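Local coordinates for SIR4-interacting protein SIF2 (Saccharomyces cerevisiae, PDB 1R5M) that antagonizes telomeric silencing in yeast and works as a WD40-repeat subunit of the Set3C transcription corepressor complex, at residues A295-V298 / K302-S305; G269-W274 / R313-K318. All coordinates share one frame; numbering follows the deposited sequence.

Contact 1 (A295-V298 / K302-S305)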
loop_
_atom_site.group_PDB
_atom_site.type_symbol
_atom_site.label_atom_id
_atom_site.label_comp_id
_atom_site.label_asym_id
_atom_site.label_seq_id
_atom_site.Cartn_x
_atom_site.Cartn_y
_atom_site.Cartn_z
ATOM N N ALA A 295 4.041 5.158 4.561
ATOM C CA ALA A 295 5.413 5.627 4.405
ATOM C C ALA A 295 6.006 4.990 3.156
ATOM O O ALA A 295 5.693 3.845 2.823
ATOM C CB ALA A 295 6.250 5.268 5.629
ATOM N N SER A 296 6.861 5.739 2.470
ATOM C CA SER A 296 7.486 5.266 1.242
ATOM C C SER A 296 8.901 5.783 1.085
ATOM O O SER A 296 9.286 6.794 1.676
ATOM C CB SER A 296 6.706 5.753 0.010
ATOM O OG SER A 296 5.382 5.265 -0.029
ATOM N N TRP A 297 9.667 5.083 0.261
ATOM C CA TRP A 297 11.010 5.513 -0.056
ATOM C C TRP A 297 10.861 6.598 -1.109
ATOM O O TRP A 297 9.956 6.547 -1.945
ATOM C CB TRP A 297 11.829 4.366 -0.659
ATOM C CG TRP A 297 12.374 3.439 0.350
ATOM C CD1 TRP A 297 11.850 2.241 0.738
ATOM C CD2 TRP A 297 13.535 3.652 1.149
ATOM N NE1 TRP A 297 12.618 1.692 1.736
ATOM C CE2 TRP A 297 13.660 2.540 2.010
ATOM C CE3 TRP A 297 14.487 4.678 1.225
ATOM C CZ2 TRP A 297 14.699 2.424 2.939
ATOM C CZ3 TRP A 297 15.523 4.564 2.148
ATOM C CH2 TRP A 297 15.618 3.442 2.994
ATOM N N VAL A 298 11.736 7.592 -1.045
ATOM C CA VAL A 298 11.759 8.667 -2.027
ATOM C C VAL A 298 13.197 8.576 -2.512
ATOM O O VAL A 298 14.109 9.168 -1.932
ATOM C CB VAL A 298 11.493 10.042 -1.388
ATOM C CG1 VAL A 298 11.599 11.130 -2.445
ATOM C CG2 VAL A 298 10.104 10.058 -0.752
ATOM N N LYS A 302 16.058 9.274 0.947
ATOM C CA LYS A 302 14.979 9.904 1.700
ATOM C C LYS A 302 13.778 8.980 1.837
ATOM O O LYS A 302 13.618 8.038 1.065
ATOM C CB LYS A 302 14.512 11.183 0.990
ATOM C CG LYS A 302 15.602 12.204 0.693
ATOM C CD LYS A 302 15.024 13.406 -0.049
ATOM C CE LYS A 302 16.118 14.360 -0.503
ATOM N NZ LYS A 302 17.021 13.732 -1.514
ATOM N N VAL A 303 12.949 9.256 2.838
ATOM C CA VAL A 303 11.712 8.516 3.052
ATOM C C VAL A 303 10.661 9.558 3.399
ATOM O O VAL A 303 10.986 10.641 3.890
ATOM C CB VAL A 303 11.809 7.466 4.192
ATOM C CG1 VAL A 303 12.746 6.341 3.777
ATOM C CG2 VAL A 303 12.283 8.108 5.482
ATOM N N ILE A 304 9.406 9.246 3.107
ATOM C CA ILE A 304 8.319 10.172 3.381
ATOM C C ILE A 304 7.226 9.417 4.117
ATOM O O ILE A 304 6.995 8.232 3.868
ATOM C CB ILE A 304 7.791 10.798 2.059
ATOM C CG1 ILE A 304 6.791 11.914 2.365
ATOM C CG2 ILE A 304 7.163 9.727 1.174
ATOM C CD1 ILE A 304 6.474 12.782 1.155
ATOM N N SER A 305 6.571 10.103 5.044
ATOM C CA SER A 305 5.518 9.483 5.830
ATOM C C SER A 305 4.357 10.434 6.063
ATOM O O SER A 305 4.507 11.649 5.954
ATOM C CB SER A 305 6.078 9.045 7.187
ATOM O OG SER A 305 6.670 10.143 7.871
#
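Trp297 and Val303 stand side by side on one face of a two-stranded antiparallel ladder, and the valine reaches over the indole. Val303 CG1 sits 3.8 Å from the centroid of the six-membered ring of Trp297, 21° off the ring normal, a CH-pi contact displaced toward the rim at CE3. The valine turns that methyl to the ring by setting CG1 anti to its carbonyl carbon (chi1 -68°). The indole is fixed at its other end too, since Trp297 NE1 donates to the carbonyl of Glu254, while Leu261 and Leu263 of the preceding blade also touch it. With an alanine in place of Trp297, Val303 CG1 would probably lose its aromatic cover and the Glu254 carbonyl this donor. On the same face Ala295 CB meets Ser305 CB at 4.1 Å, and Ser305 OG bonds His288. On the other face Val298 and Ile304 cross at a slant: Val298 CG2 lies 3.5 Å from Ile304 CG2, and Leu314 of the next strand packs against both residues. Backbone bonds hold the ladder together. Ser296 N reaches Ile304 O at 2.9 Å, Ile304 N reaches Ser296 O at 2.8 Å, and Val298 N bonds Lys302 O, also at 2.9 Å. The return bond from Lys302 N to Val298 O is weak. This is the hairpin of the first two strands of a WD40 propeller blade, within the sixth WD repeat, with its Trp297 and Val303 face packed on the blade before it.

Contact 2 (G269-W274 / R313-K318)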
loop_
_atom_site.group_PDB
_atom_site.type_symbol
_atom_site.label_atom_id
_atom_site.label_comp_id
_atom_site.label_asym_id
_atom_site.label_seq_id
_atom_site.Cartn_x
_atom_site.Cartn_y
_atom_site.Cartn_z
ATOM N N GLY A 269 4.531 6.000 16.316
ATOM C CA GLY A 269 4.831 7.310 15.764
ATOM C C GLY A 269 6.215 7.521 15.183
ATOM O O GLY A 269 6.603 8.657 14.910
ATOM N N THR A 270 6.960 6.442 14.976
ATOM C CA THR A 270 8.301 6.576 14.426
ATOM C C THR A 270 8.530 5.743 13.180
ATOM O O THR A 270 7.788 4.802 12.889
ATOM C CB THR A 270 9.389 6.134 15.426
ATOM O OG1 THR A 270 9.326 4.711 15.604
ATOM C CG2 THR A 270 9.204 6.824 16.769
ATOM N N LEU A 271 9.569 6.125 12.450
ATOM C CA LEU A 271 10.008 5.394 11.274
ATOM C C LEU A 271 11.380 4.873 11.647
ATOM O O LEU A 271 12.131 5.543 12.358
ATOM C CB LEU A 271 10.195 6.308 10.067
ATOM C CG LEU A 271 9.001 7.011 9.445
ATOM C CD1 LEU A 271 9.478 7.755 8.206
ATOM C CD2 LEU A 271 7.924 5.999 9.086
ATOM N N ARG A 272 11.705 3.675 11.189
ATOM C CA ARG A 272 13.032 3.133 11.425
ATOM C C ARG A 272 13.568 2.629 10.090
ATOM O O ARG A 272 12.801 2.222 9.210
ATOM C CB ARG A 272 12.999 2.015 12.476
ATOM C CG ARG A 272 12.982 2.549 13.916
ATOM C CD ARG A 272 12.928 1.426 14.948
ATOM N NE ARG A 272 12.808 1.928 16.320
ATOM C CZ ARG A 272 13.833 2.248 17.105
ATOM N NH1 ARG A 272 15.079 2.125 16.672
ATOM N NH2 ARG A 272 13.608 2.689 18.339
ATOM N N ILE A 273 14.885 2.705 9.934
ATOM C CA ILE A 273 15.564 2.252 8.722
ATOM C C ILE A 273 16.481 1.131 9.191
ATOM O O ILE A 273 17.255 1.316 10.133
ATOM C CB ILE A 273 16.421 3.379 8.092
ATOM C CG1 ILE A 273 15.549 4.601 7.772
ATOM C CG2 ILE A 273 17.102 2.866 6.831
ATOM C CD1 ILE A 273 14.453 4.350 6.751
ATOM N N TRP A 274 16.399 -0.029 8.547
ATOM C CA TRP A 274 17.215 -1.171 8.957
ATOM C C TRP A 274 18.185 -1.653 7.896
ATOM O O TRP A 274 17.825 -1.805 6.725
ATOM C CB TRP A 274 16.326 -2.352 9.359
ATOM C CG TRP A 274 15.184 -1.998 10.251
ATOM C CD1 TRP A 274 13.988 -1.450 9.876
ATOM C CD2 TRP A 274 15.119 -2.173 11.671
ATOM N NE1 TRP A 274 13.184 -1.276 10.972
ATOM C CE2 TRP A 274 13.851 -1.711 12.088
ATOM C CE3 TRP A 274 16.008 -2.674 12.633
ATOM C CZ2 TRP A 274 13.446 -1.736 13.425
ATOM C CZ3 TRP A 274 15.605 -2.698 13.967
ATOM C CH2 TRP A 274 14.333 -2.232 14.349
ATOM N N ARG A 313 5.688 14.202 6.285
ATOM C CA ARG A 313 7.068 14.530 6.602
ATOM C C ARG A 313 8.065 13.821 5.704
ATOM O O ARG A 313 7.967 12.613 5.481
ATOM C CB ARG A 313 7.350 14.195 8.070
ATOM C CG ARG A 313 6.472 14.990 9.032
ATOM C CD ARG A 313 6.643 14.568 10.481
ATOM N NE ARG A 313 5.637 15.207 11.326
ATOM C CZ ARG A 313 5.898 16.151 12.223
ATOM N NH1 ARG A 313 7.144 16.571 12.407
ATOM N NH2 ARG A 313 4.910 16.683 12.930
ATOM N N LEU A 314 9.014 14.594 5.183
ATOM C CA LEU A 314 10.066 14.077 4.310
ATOM C C LEU A 314 11.342 14.059 5.144
ATOM O O LEU A 314 11.743 15.086 5.707
ATOM C CB LEU A 314 10.238 14.986 3.089
ATOM C CG LEU A 314 11.322 14.584 2.086
ATOM C CD1 LEU A 314 10.942 13.278 1.399
ATOM C CD2 LEU A 314 11.489 15.692 1.057
ATOM N N TRP A 315 11.977 12.894 5.214
ATOM C CA TRP A 315 13.175 12.712 6.026
ATOM C C TRP A 315 14.423 12.424 5.203
ATOM O O TRP A 315 14.357 11.747 4.182
ATOM C CB TRP A 315 12.956 11.555 7.008
ATOM C CG TRP A 315 11.606 11.548 7.694
ATOM C CD1 TRP A 315 10.435 11.031 7.209
ATOM C CD2 TRP A 315 11.312 12.044 9.003
ATOM N NE1 TRP A 315 9.430 11.168 8.145
ATOM C CE2 TRP A 315 9.945 11.787 9.253
ATOM C CE3 TRP A 315 12.073 12.681 9.993
ATOM C CZ2 TRP A 315 9.325 12.143 10.455
ATOM C CZ3 TRP A 315 11.456 13.035 11.184
ATOM C CH2 TRP A 315 10.097 12.765 11.405
ATOM N N SER A 316 15.562 12.932 5.670
ATOM C CA SER A 316 16.843 12.731 5.001
ATOM C C SER A 316 17.707 11.715 5.741
ATOM O O SER A 316 17.991 11.880 6.928
ATOM C CB SER A 316 17.605 14.057 4.913
ATOM O OG SER A 316 18.961 13.850 4.538
ATOM N N LEU A 317 18.120 10.656 5.052
ATOM C CA LEU A 317 18.985 9.662 5.679
ATOM C C LEU A 317 20.415 10.196 5.753
ATOM O O LEU A 317 21.125 9.952 6.726
ATOM C CB LEU A 317 18.968 8.344 4.893
ATOM C CG LEU A 317 17.843 7.364 5.241
ATOM C CD1 LEU A 317 16.490 7.946 4.846
ATOM C CD2 LEU A 317 18.087 6.046 4.522
ATOM N N LYS A 318 20.826 10.944 4.731
ATOM C CA LYS A 318 22.177 11.492 4.689
ATOM C C LYS A 318 22.446 12.503 5.793
ATOM O O LYS A 318 23.559 12.575 6.310
ATOM C CB LYS A 318 22.444 12.132 3.321
ATOM C CG LYS A 318 22.513 11.111 2.194
ATOM C CD LYS A 318 22.494 11.754 0.820
ATOM C CE LYS A 318 23.767 12.515 0.516
ATOM N NZ LYS A 318 23.726 13.044 -0.883
#
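Two apolar side-chain pairs, Leu271 with Trp315 and Ile273 with Leu317, make this a packing contact between neighbouring propeller blades, bringing the third strand of one blade up to the third strand of the next and the turn that follows it. The backbones stand well apart, the CA atoms of Leu271 and Trp315 being 9.5 Å from each other, and the side chains bridge the gap. Leu271 sends a single methyl to the five-membered part of the indole: its CD1 is 3.4 Å from Trp315 NE1 and 3.6 Å from Trp315 CD1, coming in obliquely. In Trp315, chi1 (-44°) swings the indole toward the neighbouring blade and chi2 (84°) turns its CD1-NE1 side to the leucine methyl. The indole nitrogen is already spoken for, because Trp315 NE1 donates to Ser305 OG on the adjacent strand. Together with the bond from Ser305 to His288, this gives the His-Ser-Trp part of the hydrogen-bonded network familiar from WD40 blades, here in the sixth repeat, while Leu271 and Ile273 come from the fifth. Phe285 lies against the same indole, the two ring planes about 20° apart. Further along, Ile273 CG2, still in its strand, meets CD2 of Leu317, just past the end of strand 311-316, at 4.1 Å, a looser touch in which the two side chains cross. Leu261 and Trp297 also pack on both of these residues.

Overall arrangement
Contact 1 is a hairpin within one blade and contact 2 a junction between that blade and the one before it; their centres lie about 7 Å apart. Along the chain, 295-298 and 302-305 fall inside the loop that 269-274 and 313-318 close. The two meet directly where strand 302-307 pairs with strand 311-316: Val303 O lies 2.8 Å from Trp315 N and Ser305 O 2.8 Å from Arg313 N, both probable hydrogen bonds. Side chains join them as well, with Leu271 touching Ala295, Val303 and Ser305. One apolar interface between the blades thus takes in residues of both contacts.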